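Local coordinates for lipoprotein (Burkholderia cenocepacia, PDB 4QHQ) that binds methionine and probably delivers it to the membrane components of an ABC transporter for uptake into the cell, at residues T78-I83 against E191-P196; V14-Q19 against V32-D37; G99-V104 against S164-A169. All coordinates share one frame; numbering follows the deposited sequence.

Contact 1 of 3, residues T78-I83 against E191-P196; sequences TYISPI and ESLTSP. With MET (methionine), chain B.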
ATOM      1  N   THR A  78       4.240   7.001   7.892  1.00  9.51           N
ATOM      2  CA  THR A  78       5.365   6.082   7.963  1.00  9.61           C
ATOM      3  C   THR A  78       6.278   6.213   6.737  1.00  8.25           C
ATOM      4  O   THR A  78       7.338   6.823   6.811  1.00 10.54           O
ATOM      5  CB  THR A  78       4.867   4.640   8.151  1.00  9.26           C
ATOM      6  OG1 THR A  78       3.887   4.333   7.155  1.00 10.82           O
ATOM      7  CG2 THR A  78       4.214   4.478   9.517  1.00 11.52           C
ATOM      8  N   TYR A  79       5.844   5.663   5.602  1.00 10.12           N
ATOM      9  CA  TYR A  79       6.595   5.789   4.356  1.00 12.05           C
ATOM     10  C   TYR A  79       5.605   5.833   3.212  1.00  8.68           C
ATOM     11  O   TYR A  79       4.450   5.443   3.368  1.00  9.32           O
ATOM     12  CB  TYR A  79       7.540   4.599   4.152  1.00 10.91           C
ATOM     13  CG  TYR A  79       6.816   3.299   4.001  1.00  9.27           C
ATOM     14  CD1 TYR A  79       6.358   2.865   2.759  1.00 10.49           C
ATOM     15  CD2 TYR A  79       6.570   2.491   5.103  1.00 10.53           C
ATOM     16  CE1 TYR A  79       5.675   1.675   2.628  1.00 12.35           C
ATOM     17  CE2 TYR A  79       5.895   1.296   4.980  1.00 10.43           C
ATOM     18  CZ  TYR A  79       5.450   0.889   3.731  1.00 10.19           C
ATOM     19  OH  TYR A  79       4.782  -0.307   3.598  1.00 11.08           O
ATOM     20  N   ILE A  80       6.090   6.278   2.052  1.00  9.70           N
ATOM     21  CA  ILE A  80       5.342   6.210   0.806  1.00 10.13           C
ATOM     22  C   ILE A  80       6.092   5.284  -0.154  1.00 11.26           C
ATOM     23  O   ILE A  80       7.329   5.195  -0.127  1.00 12.62           O
ATOM     24  CB  ILE A  80       5.136   7.625   0.208  1.00 11.29           C
ATOM     25  CG1 ILE A  80       4.153   7.602  -0.967  1.00 11.68           C
ATOM     26  CG2 ILE A  80       6.470   8.259  -0.189  1.00 12.84           C
ATOM     27  CD1 ILE A  80       3.620   8.980  -1.326  1.00 14.10           C
ATOM     28  N   SER A  81       5.341   4.562  -0.975  1.00  8.25           N
ATOM     29  CA  SER A  81       5.952   3.585  -1.859  1.00 10.21           C
ATOM     30  C   SER A  81       5.218   3.576  -3.188  1.00 10.02           C
ATOM     31  O   SER A  81       4.232   2.850  -3.343  1.00 11.48           O
ATOM     32  CB  SER A  81       5.931   2.194  -1.224  1.00 10.61           C
ATOM     33  OG  SER A  81       4.611   1.797  -0.920  1.00 10.76           O
ATOM     34  N   PRO A  82       5.696   4.381  -4.139  1.00 10.36           N
ATOM     35  CA  PRO A  82       5.069   4.491  -5.466  1.00 10.22           C
ATOM     36  C   PRO A  82       4.767   3.130  -6.085  1.00 12.85           C
ATOM     37  O   PRO A  82       5.627   2.250  -6.136  1.00 10.99           O
ATOM     38  CB  PRO A  82       6.127   5.237  -6.277  1.00 12.99           C
ATOM     39  CG  PRO A  82       6.784   6.118  -5.260  1.00 16.42           C
ATOM     40  CD  PRO A  82       6.887   5.238  -4.035  1.00 10.02           C
ATOM     41  N   ILE A  83       3.533   2.962  -6.530  1.00  9.55           N
ATOM     42  CA  ILE A  83       3.106   1.685  -7.063  1.00  8.95           C
ATOM     43  C   ILE A  83       3.636   1.520  -8.484  1.00 10.40           C
ATOM     44  O   ILE A  83       3.711   2.482  -9.264  1.00 11.87           O
ATOM     45  CB  ILE A  83       1.571   1.531  -6.975  1.00 10.37           C
ATOM     46  CG1 ILE A  83       1.153   0.066  -7.142  1.00 11.70           C
ATOM     47  CG2 ILE A  83       0.842   2.457  -7.909  1.00 11.88           C
ATOM     48  CD1 ILE A  83      -0.266  -0.216  -6.642  1.00 12.83           C
ATOM     49  N   GLU A 191       4.432   5.121 -10.369  1.00 11.49           N
ATOM     50  CA  GLU A 191       3.677   6.255  -9.850  1.00 12.68           C
ATOM     51  C   GLU A 191       4.622   7.328  -9.317  1.00 13.42           C
ATOM     52  O   GLU A 191       5.747   7.030  -8.896  1.00 12.72           O
ATOM     53  CB  GLU A 191       2.816   5.733  -8.714  1.00 13.65           C
ATOM     54  CG  GLU A 191       1.843   6.672  -8.070  1.00 15.69           C
ATOM     55  CD  GLU A 191       1.156   5.962  -6.912  1.00 14.23           C
ATOM     56  OE1 GLU A 191       1.877   5.520  -5.987  1.00 12.81           O
ATOM     57  OE2 GLU A 191      -0.085   5.808  -6.943  1.00 12.28           O
ATOM     58  N   SER A 192       4.160   8.572  -9.323  1.00 13.47           N
ATOM     59  CA  SER A 192       4.937   9.676  -8.769  1.00 15.34           C
ATOM     60  C   SER A 192       4.914   9.677  -7.249  1.00 15.09           C
ATOM     61  O   SER A 192       3.948   9.237  -6.635  1.00 14.72           O
ATOM     62  CB  SER A 192       4.379  11.008  -9.249  1.00 18.86           C
ATOM     63  OG  SER A 192       5.177  12.082  -8.776  1.00 25.63           O
ATOM     64  N   LEU A 193       5.966  10.219  -6.650  1.00 15.02           N
ATOM     65  CA  LEU A 193       6.010  10.419  -5.205  1.00 14.42           C
ATOM     66  C   LEU A 193       5.024  11.481  -4.724  1.00 18.04           C
ATOM     67  O   LEU A 193       4.761  11.587  -3.524  1.00 21.62           O
ATOM     68  CB  LEU A 193       7.426  10.791  -4.755  1.00 16.98           C
ATOM     69  CG  LEU A 193       8.403   9.618  -4.657  1.00 16.40           C
ATOM     70  CD1 LEU A 193       9.835  10.123  -4.662  1.00 16.06           C
ATOM     71  CD2 LEU A 193       8.120   8.782  -3.409  1.00 15.18           C
ATOM     72  N   THR A 194       4.498  12.280  -5.648  1.00 15.41           N
ATOM     73  CA  THR A 194       3.518  13.307  -5.303  1.00 17.49           C
ATOM     74  C   THR A 194       2.121  12.724  -5.426  1.00 24.29           C
ATOM     75  O   THR A 194       1.314  13.170  -6.244  1.00 33.26           O
ATOM     76  CB  THR A 194       3.617  14.524  -6.226  1.00 18.64           C
ATOM     77  OG1 THR A 194       3.381  14.106  -7.575  1.00 21.08           O
ATOM     78  CG2 THR A 194       4.992  15.160  -6.122  1.00 21.26           C
ATOM     79  N   SER A 195       1.862  11.697  -4.630  1.00 16.65           N
ATOM     80  CA  SER A 195       0.579  11.012  -4.618  1.00 14.35           C
ATOM     81  C   SER A 195       0.017  11.083  -3.200  1.00 13.18           C
ATOM     82  O   SER A 195       0.735  11.434  -2.257  1.00 16.20           O
ATOM     83  CB  SER A 195       0.766   9.550  -5.012  1.00 12.72           C
ATOM     84  OG  SER A 195       1.186   8.792  -3.885  1.00 13.24           O
ATOM     85  N   PRO A 196      -1.266  10.741  -3.036  1.00 14.63           N
ATOM     86  CA  PRO A 196      -1.841  10.781  -1.684  1.00 13.05           C
ATOM     87  C   PRO A 196      -1.647   9.480  -0.904  1.00 13.52           C
ATOM     88  O   PRO A 196      -2.337   9.282   0.088  1.00 13.75           O
ATOM     89  CB  PRO A 196      -3.330  10.996  -1.953  1.00 17.79           C
ATOM     90  CG  PRO A 196      -3.556  10.331  -3.277  1.00 17.35           C
ATOM     91  CD  PRO A 196      -2.301  10.579  -4.076  1.00 18.40           C
TER
HETATM   92  N   MET B 301       1.870  -0.502   1.595  1.00  8.79           N
HETATM   93  CA  MET B 301       0.780  -0.429   0.621  1.00 10.21           C
HETATM   94  C   MET B 301       1.046   0.649  -0.406  1.00  9.31           C
HETATM   95  O   MET B 301       1.524   1.716  -0.039  1.00 11.74           O
HETATM   96  CB  MET B 301      -0.540  -0.161   1.354  1.00  8.69           C
HETATM   97  CG  MET B 301      -1.771  -0.109   0.430  1.00 10.33           C
HETATM   98  SD  MET B 301      -3.288   0.269   1.334  1.00  8.99           S
HETATM   99  CE  MET B 301      -3.492  -1.210   2.330  1.00  9.85           C
HETATM  100  OXT MET B 301       0.813   0.459  -1.613  1.00  9.38           O
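Glu191 and Ile83 hold each other through two hydrogen bonds at the tight end of this contact. The backbone N of Glu191 donates to Ile83 O (3.0 Å), and Ile83 N returns a bond to Glu191 OE1 (3.1 Å), approaching from 59° out of the carboxylate plane. With CG anti to the backbone N (chi1 -175°) and the chain extended beyond it, the glutamate reaches across Ile83, whose CG2 lies 3.6 Å from Glu191 OE2. OE1 also forms a salt bridge with Arg113, a residue that binds the carboxylate end of the methionine; Glu191 thus probably acts as a second-shell residue orienting Arg113, and the arginine would be expected to favour the ionised glutamate. Close packing continues at Pro82, where CB sits 3.2 Å from Glu191 O and CG meets Leu193 CD2 at 3.5 Å. The same CD2 reaches Ile80 CG2, so one leucine methyl bridges two residues of 78-83. The CD1 of Ile80 ends against Ser195 OG at 3.5 Å, and that hydroxyl is hydrogen-bonded to Tyr197 N. The outer side is much looser. Ser192 and Thr194 turn away from 78-83, are exposed, and join their own hydroxyls, OG to OG1, at 3.0 Å, while Thr194 forms the centre of an inverse gamma turn. On the inner side Ser81 OG approaches O of the methionine to 3.2 Å. Segment 78-83 leads from strand 72-80 of the six-stranded sheet into strand 84-86 of the five-stranded one, and 191-196 runs back from strand 189-190 towards 199-204. Side by side, the two crossings form a connection between lobes consistent with the hinge of periplasmic binding proteins, with Ile83 covered by helix 108-120.

Contact 2 of 3, residues V14-Q19 against V32-D37; sequences VWQVVQ and VIEFND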
ATOM      1  N   VAL A  14      10.470  -3.707   8.788  1.00 13.34           N
ATOM      2  CA  VAL A  14      10.614  -2.394   9.414  1.00 12.21           C
ATOM      3  C   VAL A  14      10.230  -2.436  10.883  1.00 13.70           C
ATOM      4  O   VAL A  14      10.912  -1.855  11.747  1.00 13.78           O
ATOM      5  CB  VAL A  14       9.744  -1.330   8.698  1.00 11.88           C
ATOM      6  CG1 VAL A  14       9.738  -0.004   9.482  1.00 15.15           C
ATOM      7  CG2 VAL A  14      10.238  -1.130   7.272  1.00 13.59           C
ATOM      8  N   TRP A  15       9.157  -3.159  11.174  1.00 11.33           N
ATOM      9  CA  TRP A  15       8.670  -3.216  12.546  1.00 13.37           C
ATOM     10  C   TRP A  15       9.582  -3.952  13.522  1.00 11.74           C
ATOM     11  O   TRP A  15       9.512  -3.694  14.718  1.00 14.52           O
ATOM     12  CB  TRP A  15       7.219  -3.702  12.609  1.00 14.08           C
ATOM     13  CG  TRP A  15       6.309  -2.546  12.429  1.00 13.82           C
ATOM     14  CD1 TRP A  15       5.797  -2.062  11.252  1.00 14.58           C
ATOM     15  CD2 TRP A  15       5.870  -1.655  13.449  1.00 12.26           C
ATOM     16  NE1 TRP A  15       5.043  -0.939  11.494  1.00 13.88           N
ATOM     17  CE2 TRP A  15       5.078  -0.666  12.842  1.00 13.25           C
ATOM     18  CE3 TRP A  15       6.074  -1.597  14.829  1.00 15.41           C
ATOM     19  CZ2 TRP A  15       4.470   0.358  13.565  1.00 16.71           C
ATOM     20  CZ3 TRP A  15       5.474  -0.577  15.549  1.00 16.45           C
ATOM     21  CH2 TRP A  15       4.684   0.385  14.916  1.00 12.75           C
ATOM     22  N   GLN A  16      10.462  -4.818  13.026  1.00 13.69           N
ATOM     23  CA  GLN A  16      11.491  -5.391  13.887  1.00 13.28           C
ATOM     24  C   GLN A  16      12.417  -4.285  14.395  1.00 13.92           C
ATOM     25  O   GLN A  16      12.830  -4.294  15.560  1.00 16.17           O
ATOM     26  CB  GLN A  16      12.286  -6.489  13.172  1.00 17.10           C
ATOM     27  CG  GLN A  16      11.445  -7.578  12.509  1.00 17.16           C
ATOM     28  CD  GLN A  16      10.390  -8.173  13.425  1.00 17.74           C
ATOM     29  OE1 GLN A  16      10.694  -8.652  14.520  1.00 20.61           O
ATOM     30  NE2 GLN A  16       9.142  -8.151  12.978  1.00 17.34           N
ATOM     31  N   VAL A  17      12.721  -3.319  13.532  1.00 15.22           N
ATOM     32  CA  VAL A  17      13.534  -2.183  13.949  1.00 18.77           C
ATOM     33  C   VAL A  17      12.743  -1.282  14.902  1.00 15.33           C
ATOM     34  O   VAL A  17      13.263  -0.849  15.930  1.00 17.63           O
ATOM     35  CB  VAL A  17      14.044  -1.367  12.745  1.00 16.93           C
ATOM     36  CG1 VAL A  17      14.954  -0.229  13.211  1.00 17.71           C
ATOM     37  CG2 VAL A  17      14.784  -2.279  11.768  1.00 18.72           C
ATOM     38  N   VAL A  18      11.487  -1.000  14.559  1.00 15.35           N
ATOM     39  CA  VAL A  18      10.679  -0.124  15.396  1.00 14.03           C
ATOM     40  C   VAL A  18      10.521  -0.736  16.791  1.00 15.00           C
ATOM     41  O   VAL A  18      10.568  -0.032  17.809  1.00 17.12           O
ATOM     42  CB  VAL A  18       9.285   0.119  14.798  1.00 13.31           C
ATOM     43  CG1 VAL A  18       8.516   1.101  15.670  1.00 14.16           C
ATOM     44  CG2 VAL A  18       9.385   0.646  13.364  1.00 10.89           C
ATOM     45  N   GLN A  19      10.337  -2.052  16.835  1.00 16.13           N
ATOM     46  CA  GLN A  19      10.215  -2.778  18.096  1.00 16.92           C
ATOM     47  C   GLN A  19      11.427  -2.533  18.984  1.00 18.24           C
ATOM     48  O   GLN A  19      11.292  -2.289  20.191  1.00 19.06           O
ATOM     49  CB  GLN A  19      10.060  -4.273  17.816  1.00 19.81           C
ATOM     50  CG  GLN A  19       9.923  -5.150  19.047  1.00 21.17           C
ATOM     51  CD  GLN A  19       9.700  -6.606  18.678  1.00 21.77           C
ATOM     52  OE1 GLN A  19       8.612  -7.148  18.873  1.00 30.17           O
ATOM     53  NE2 GLN A  19      10.730  -7.242  18.128  1.00 28.28           N
ATOM     54  N   VAL A  32       4.767  -7.429  17.446  1.00 17.41           N
ATOM     55  CA  VAL A  32       4.405  -7.269  16.048  1.00 17.03           C
ATOM     56  C   VAL A  32       3.590  -8.466  15.599  1.00 15.87           C
ATOM     57  O   VAL A  32       4.080  -9.596  15.576  1.00 21.75           O
ATOM     58  CB  VAL A  32       5.657  -7.108  15.177  1.00 15.28           C
ATOM     59  CG1 VAL A  32       5.274  -6.893  13.722  1.00 18.21           C
ATOM     60  CG2 VAL A  32       6.485  -5.945  15.675  1.00 17.69           C
ATOM     61  N   ILE A  33       2.330  -8.205  15.268  1.00 14.90           N
ATOM     62  CA  ILE A  33       1.399  -9.243  14.844  1.00 16.15           C
ATOM     63  C   ILE A  33       1.270  -9.172  13.330  1.00 15.50           C
ATOM     64  O   ILE A  33       0.815  -8.170  12.799  1.00 14.49           O
ATOM     65  CB  ILE A  33       0.005  -9.031  15.452  1.00 14.59           C
ATOM     66  CG1 ILE A  33       0.104  -8.887  16.975  1.00 19.67           C
ATOM     67  CG2 ILE A  33      -0.921 -10.199  15.106  1.00 16.95           C
ATOM     68  CD1 ILE A  33       0.886  -9.993  17.636  1.00 23.43           C
ATOM     69  N   GLU A  34       1.645 -10.246  12.645  1.00 17.46           N
ATOM     70  CA  GLU A  34       1.670 -10.254  11.190  1.00 14.83           C
ATOM     71  C   GLU A  34       0.401 -10.812  10.557  1.00 15.50           C
ATOM     72  O   GLU A  34      -0.169 -11.798  11.024  1.00 19.14           O
ATOM     73  CB  GLU A  34       2.907 -11.007  10.701  1.00 18.56           C
ATOM     74  CG  GLU A  34       4.198 -10.433  11.273  1.00 21.51           C
ATOM     75  CD  GLU A  34       5.442 -11.003  10.622  1.00 31.44           C
ATOM     76  OE1 GLU A  34       5.340 -11.525   9.491  1.00 29.97           O
ATOM     77  OE2 GLU A  34       6.525 -10.921  11.244  1.00 32.68           O
ATOM     78  N   PHE A  35      -0.027 -10.161   9.480  1.00 13.69           N
ATOM     79  CA  PHE A  35      -1.177 -10.584   8.704  1.00 15.22           C
ATOM     80  C   PHE A  35      -0.687 -10.785   7.282  1.00 18.01           C
ATOM     81  O   PHE A  35       0.268 -10.136   6.850  1.00 17.29           O
ATOM     82  CB  PHE A  35      -2.276  -9.520   8.743  1.00 16.88           C
ATOM     83  CG  PHE A  35      -2.885  -9.326  10.099  1.00 18.40           C
ATOM     84  CD1 PHE A  35      -2.277  -8.509  11.039  1.00 16.98           C
ATOM     85  CD2 PHE A  35      -4.065  -9.962  10.438  1.00 20.09           C
ATOM     86  CE1 PHE A  35      -2.835  -8.319  12.290  1.00 16.09           C
ATOM     87  CE2 PHE A  35      -4.633  -9.789  11.698  1.00 23.34           C
ATOM     88  CZ  PHE A  35      -4.013  -8.970  12.631  1.00 17.90           C
ATOM     89  N   ASN A  36      -1.341 -11.673   6.547  1.00 19.18           N
ATOM     90  CA  ASN A  36      -0.886 -12.017   5.214  1.00 17.86           C
ATOM     91  C   ASN A  36      -1.352 -11.034   4.150  1.00 19.66           C
ATOM     92  O   ASN A  36      -0.720 -10.914   3.104  1.00 22.44           O
ATOM     93  CB  ASN A  36      -1.333 -13.428   4.840  1.00 18.20           C
ATOM     94  N   ASP A  37      -2.465 -10.350   4.407  1.00 17.56           N
ATOM     95  CA  ASP A  37      -2.993  -9.386   3.442  1.00 16.43           C
ATOM     96  C   ASP A  37      -3.656  -8.180   4.122  1.00 14.59           C
ATOM     97  O   ASP A  37      -3.570  -8.031   5.339  1.00 16.74           O
ATOM     98  CB  ASP A  37      -3.917 -10.062   2.418  1.00 19.02           C
ATOM     99  CG  ASP A  37      -5.111 -10.753   3.058  1.00 19.83           C
ATOM    100  OD1 ASP A  37      -5.607 -10.274   4.105  1.00 17.84           O
ATOM    101  OD2 ASP A  37      -5.558 -11.783   2.509  1.00 25.98           O
TER
HETATM  102  O   HOH W   1       6.816  -9.998  13.713  1.00 23.37           O
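The indole of Trp15 has Val18 CB over one face, 3.6 Å above the plane and offset toward the rim, while Val32 CG2 of the strand approaches the ring obliquely. The ring also meets that of Tyr220 with their planes at about 60°, and its NE1 is hydrogen-bonded to Ser54 OG, which fixes the rotation of the indole. Contact with the strand is made chiefly by the root of the tryptophan side chain: CB lies 3.9 Å from Val32 CG2 and equally close to CG1. Val32 can offer both methyls because CG1 stands anti to its backbone N and CG2 beside that nitrogen, so the fork straddles the tryptophan CB. Gln19, one turn on from Trp15, extends outward from the helix and crosses Val32.

Two further flat groups, the amide of Gln16 and the carboxylate of Glu34, are turned 54° against each other and do not bond directly, Gln16 NE2 and Glu34 OE2 being 4.2 Å apart. A water fills the gap. It accepts from Gln16 NE2 (3.1 Å), donates to Glu34 OE2 (2.7 Å) and makes a weak third bond to Val32 O. The bend of Gln16 at chi2 folds its amide back, and NE2 also donates to Ser12 O in the first turn of its own helix. The polar rim is thus bridged by water near the exposed surface, whereas Trp15 is buried against strand 2-7. Helix 14-19 runs nearly antiparallel to strand 32-35, at 169° with axes 9.8 Å apart, the packing of helix on sheet that belongs to a beta-alpha-beta crossover, here strand 2-7, helix 10-26 and strand 30-35, in a lobe of the periplasmic binding protein fold.

Contact 3 of 3, residues G99-V104 against S164-A169; sequences GAKLAV and SDVDAA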
ATOM      1  N   GLY A  99      -5.484  -6.391 -27.156  1.00 28.79           N
ATOM      2  CA  GLY A  99      -6.161  -7.379 -26.342  1.00 27.58           C
ATOM      3  C   GLY A  99      -5.309  -7.883 -25.191  1.00 24.14           C
ATOM      4  O   GLY A  99      -5.605  -8.929 -24.618  1.00 29.37           O
ATOM      5  N   ALA A 100      -4.242  -7.151 -24.875  1.00 21.65           N
ATOM      6  CA  ALA A 100      -3.339  -7.518 -23.789  1.00 19.92           C
ATOM      7  C   ALA A 100      -4.094  -7.682 -22.484  1.00 20.78           C
ATOM      8  O   ALA A 100      -5.034  -6.936 -22.204  1.00 22.93           O
ATOM      9  CB  ALA A 100      -2.259  -6.471 -23.619  1.00 20.41           C
ATOM     10  N   LYS A 101      -3.667  -8.657 -21.689  1.00 19.97           N
ATOM     11  CA  LYS A 101      -4.260  -8.912 -20.381  1.00 18.84           C
ATOM     12  C   LYS A 101      -3.489  -8.156 -19.312  1.00 17.43           C
ATOM     13  O   LYS A 101      -2.274  -8.308 -19.205  1.00 17.08           O
ATOM     14  CB  LYS A 101      -4.180 -10.401 -20.055  1.00 24.82           C
ATOM     15  CG  LYS A 101      -5.198 -11.277 -20.764  1.00 32.59           C
ATOM     16  CD  LYS A 101      -5.111 -12.719 -20.260  1.00 34.42           C
ATOM     17  CE  LYS A 101      -5.219 -12.793 -18.736  1.00 36.63           C
ATOM     18  NZ  LYS A 101      -5.092 -14.196 -18.227  1.00 29.39           N
ATOM     19  N   LEU A 102      -4.191  -7.343 -18.529  1.00 18.40           N
ATOM     20  CA  LEU A 102      -3.592  -6.682 -17.375  1.00 15.79           C
ATOM     21  C   LEU A 102      -4.305  -7.137 -16.115  1.00 16.52           C
ATOM     22  O   LEU A 102      -5.433  -7.628 -16.167  1.00 20.50           O
ATOM     23  CB  LEU A 102      -3.707  -5.161 -17.482  1.00 21.12           C
ATOM     24  CG  LEU A 102      -3.108  -4.467 -18.702  1.00 27.77           C
ATOM     25  CD1 LEU A 102      -3.027  -2.962 -18.482  1.00 29.07           C
ATOM     26  CD2 LEU A 102      -1.745  -5.037 -19.013  1.00 35.68           C
ATOM     27  N   ALA A 103      -3.639  -6.986 -14.985  1.00 16.08           N
ATOM     28  CA  ALA A 103      -4.259  -7.262 -13.704  1.00 15.17           C
ATOM     29  C   ALA A 103      -4.001  -6.089 -12.768  1.00 15.40           C
ATOM     30  O   ALA A 103      -2.906  -5.515 -12.768  1.00 14.13           O
ATOM     31  CB  ALA A 103      -3.721  -8.557 -13.123  1.00 13.79           C
ATOM     32  N   VAL A 104      -5.035  -5.715 -12.018  1.00 13.49           N
ATOM     33  CA  VAL A 104      -4.937  -4.654 -11.016  1.00 13.27           C
ATOM     34  C   VAL A 104      -5.581  -5.119  -9.701  1.00 11.59           C
ATOM     35  O   VAL A 104      -6.367  -6.075  -9.703  1.00 12.51           O
ATOM     36  CB  VAL A 104      -5.625  -3.342 -11.495  1.00 13.09           C
ATOM     37  CG1 VAL A 104      -4.959  -2.811 -12.763  1.00 13.50           C
ATOM     38  CG2 VAL A 104      -7.115  -3.544 -11.698  1.00 12.96           C
ATOM     39  N   SER A 164       2.938 -14.657 -14.589  1.00 20.20           N
ATOM     40  CA  SER A 164       3.221 -15.555 -15.712  1.00 19.24           C
ATOM     41  C   SER A 164       2.066 -15.627 -16.712  1.00 21.90           C
ATOM     42  O   SER A 164       2.252 -16.041 -17.858  1.00 24.24           O
ATOM     43  CB  SER A 164       3.574 -16.964 -15.224  1.00 23.43           C
ATOM     44  OG  SER A 164       2.485 -17.566 -14.537  1.00 30.56           O
ATOM     45  N   ASP A 165       0.884 -15.197 -16.279  1.00 18.77           N
ATOM     46  CA  ASP A 165      -0.336 -15.389 -17.058  1.00 17.54           C
ATOM     47  C   ASP A 165      -1.026 -14.084 -17.464  1.00 19.72           C
ATOM     48  O   ASP A 165      -2.177 -14.102 -17.912  1.00 22.44           O
ATOM     49  CB  ASP A 165      -1.331 -16.262 -16.277  1.00 19.61           C
ATOM     50  CG  ASP A 165      -0.928 -17.725 -16.234  1.00 21.85           C
ATOM     51  OD1 ASP A 165       0.284 -18.020 -16.315  1.00 32.63           O
ATOM     52  OD2 ASP A 165      -1.826 -18.592 -16.129  1.00 20.04           O
ATOM     53  N   VAL A 166      -0.334 -12.958 -17.312  1.00 18.76           N
ATOM     54  CA  VAL A 166      -0.850 -11.675 -17.788  1.00 15.65           C
ATOM     55  C   VAL A 166       0.265 -10.931 -18.499  1.00 18.95           C
ATOM     56  O   VAL A 166       1.439 -11.291 -18.392  1.00 17.88           O
ATOM     57  CB  VAL A 166      -1.389 -10.779 -16.642  1.00 15.05           C
ATOM     58  CG1 VAL A 166      -2.555 -11.449 -15.925  1.00 16.28           C
ATOM     59  CG2 VAL A 166      -0.284 -10.439 -15.661  1.00 15.44           C
ATOM     60  N   ASP A 167      -0.101  -9.891 -19.233  1.00 14.65           N
ATOM     61  CA  ASP A 167       0.910  -9.115 -19.939  1.00 15.14           C
ATOM     62  C   ASP A 167       1.541  -8.025 -19.077  1.00 13.88           C
ATOM     63  O   ASP A 167       2.691  -7.646 -19.301  1.00 14.72           O
ATOM     64  CB  ASP A 167       0.336  -8.580 -21.243  1.00 16.97           C
ATOM     65  CG  ASP A 167      -0.106  -9.697 -22.146  1.00 17.51           C
ATOM     66  OD1 ASP A 167       0.710 -10.619 -22.346  1.00 22.98           O
ATOM     67  OD2 ASP A 167      -1.266  -9.686 -22.606  1.00 24.56           O
ATOM     68  N   ALA A 168       0.803  -7.547 -18.077  1.00 12.93           N
ATOM     69  CA  ALA A 168       1.352  -6.642 -17.083  1.00 12.03           C
ATOM     70  C   ALA A 168       0.422  -6.625 -15.880  1.00 13.14           C
ATOM     71  O   ALA A 168      -0.752  -6.968 -15.986  1.00 12.69           O
ATOM     72  CB  ALA A 168       1.527  -5.234 -17.648  1.00 16.99           C
ATOM     73  N   ALA A 169       0.952  -6.221 -14.734  1.00 11.13           N
ATOM     74  CA  ALA A 169       0.134  -6.075 -13.536  1.00 10.95           C
ATOM     75  C   ALA A 169       0.589  -4.871 -12.744  1.00 11.46           C
ATOM     76  O   ALA A 169       1.777  -4.575 -12.693  1.00 12.53           O
ATOM     77  CB  ALA A 169       0.216  -7.318 -12.666  1.00 13.40           C
TER
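Parallel beta pairing joins strands 101-105 and 168-171, neighbours inside the five-stranded sheet of one lobe of this periplasmic binding protein fold. Leu102 pairs with Ala168 and Ala103 with Ala169. In the regular part of the ladder Ala103 N donates to Ala168 O (3.1 Å), and the same oxygen receives a CA-H...O contact from Leu102 CA. On one face of the sheet Leu102 CD2 rests on Ala168 CB at 3.6 Å; on the other, Ala103 CB touches Ala169 CB and Val166 CG1, both at 4.2 Å. Leu154 and Leu159 pack against Ala103 on this face.

At the start of the pair Lys101 O takes two successive amides, a firm bond from Asp167 N (2.7 Å) and a weak one from Ala168 N. A side chain supplies the next rung: with CG beside its own backbone N (chi1 -60°), Asp167 turns its carboxylate towards the other strand, and OD2 accepts Lys101 N at 2.8 Å. The donor comes from the anti side, 22° out of the carboxylate plane. The same OD2 lies against Ala100 CA and CB, while Asp167 O is bonded to Ser87 OG. Leu102 looks the other way with its backbone, bonding Lys150 and Ser152 of the edge strand. At the exposed rim the lysine chain bends at chi3 and crosses Val166 at about a right angle, so that Lys101 NZ donates a hydrogen bond to Asp165 O (2.9 Å), nearly on the line of that carbonyl bond.

Along the chain contact 2 closes before contact 1 opens, and contact 3 is nested inside the loop that contact 1 closes. Contacts 1 and 2 both reach the six-stranded sheet, through strands 72-80 and 30-35, with centres about 20 Å apart. Contact 3 belongs to the five-stranded sheet, its centre about 23 Å from that of contact 1 and about 31 Å from that of contact 2. Contact 1 thus lies where the chain passes between the two sheets, beside the bound methionine, while contacts 2 and 3 lie one in each lobe, a layout consistent with ligand capture between hinged lobes. None of the three touches another.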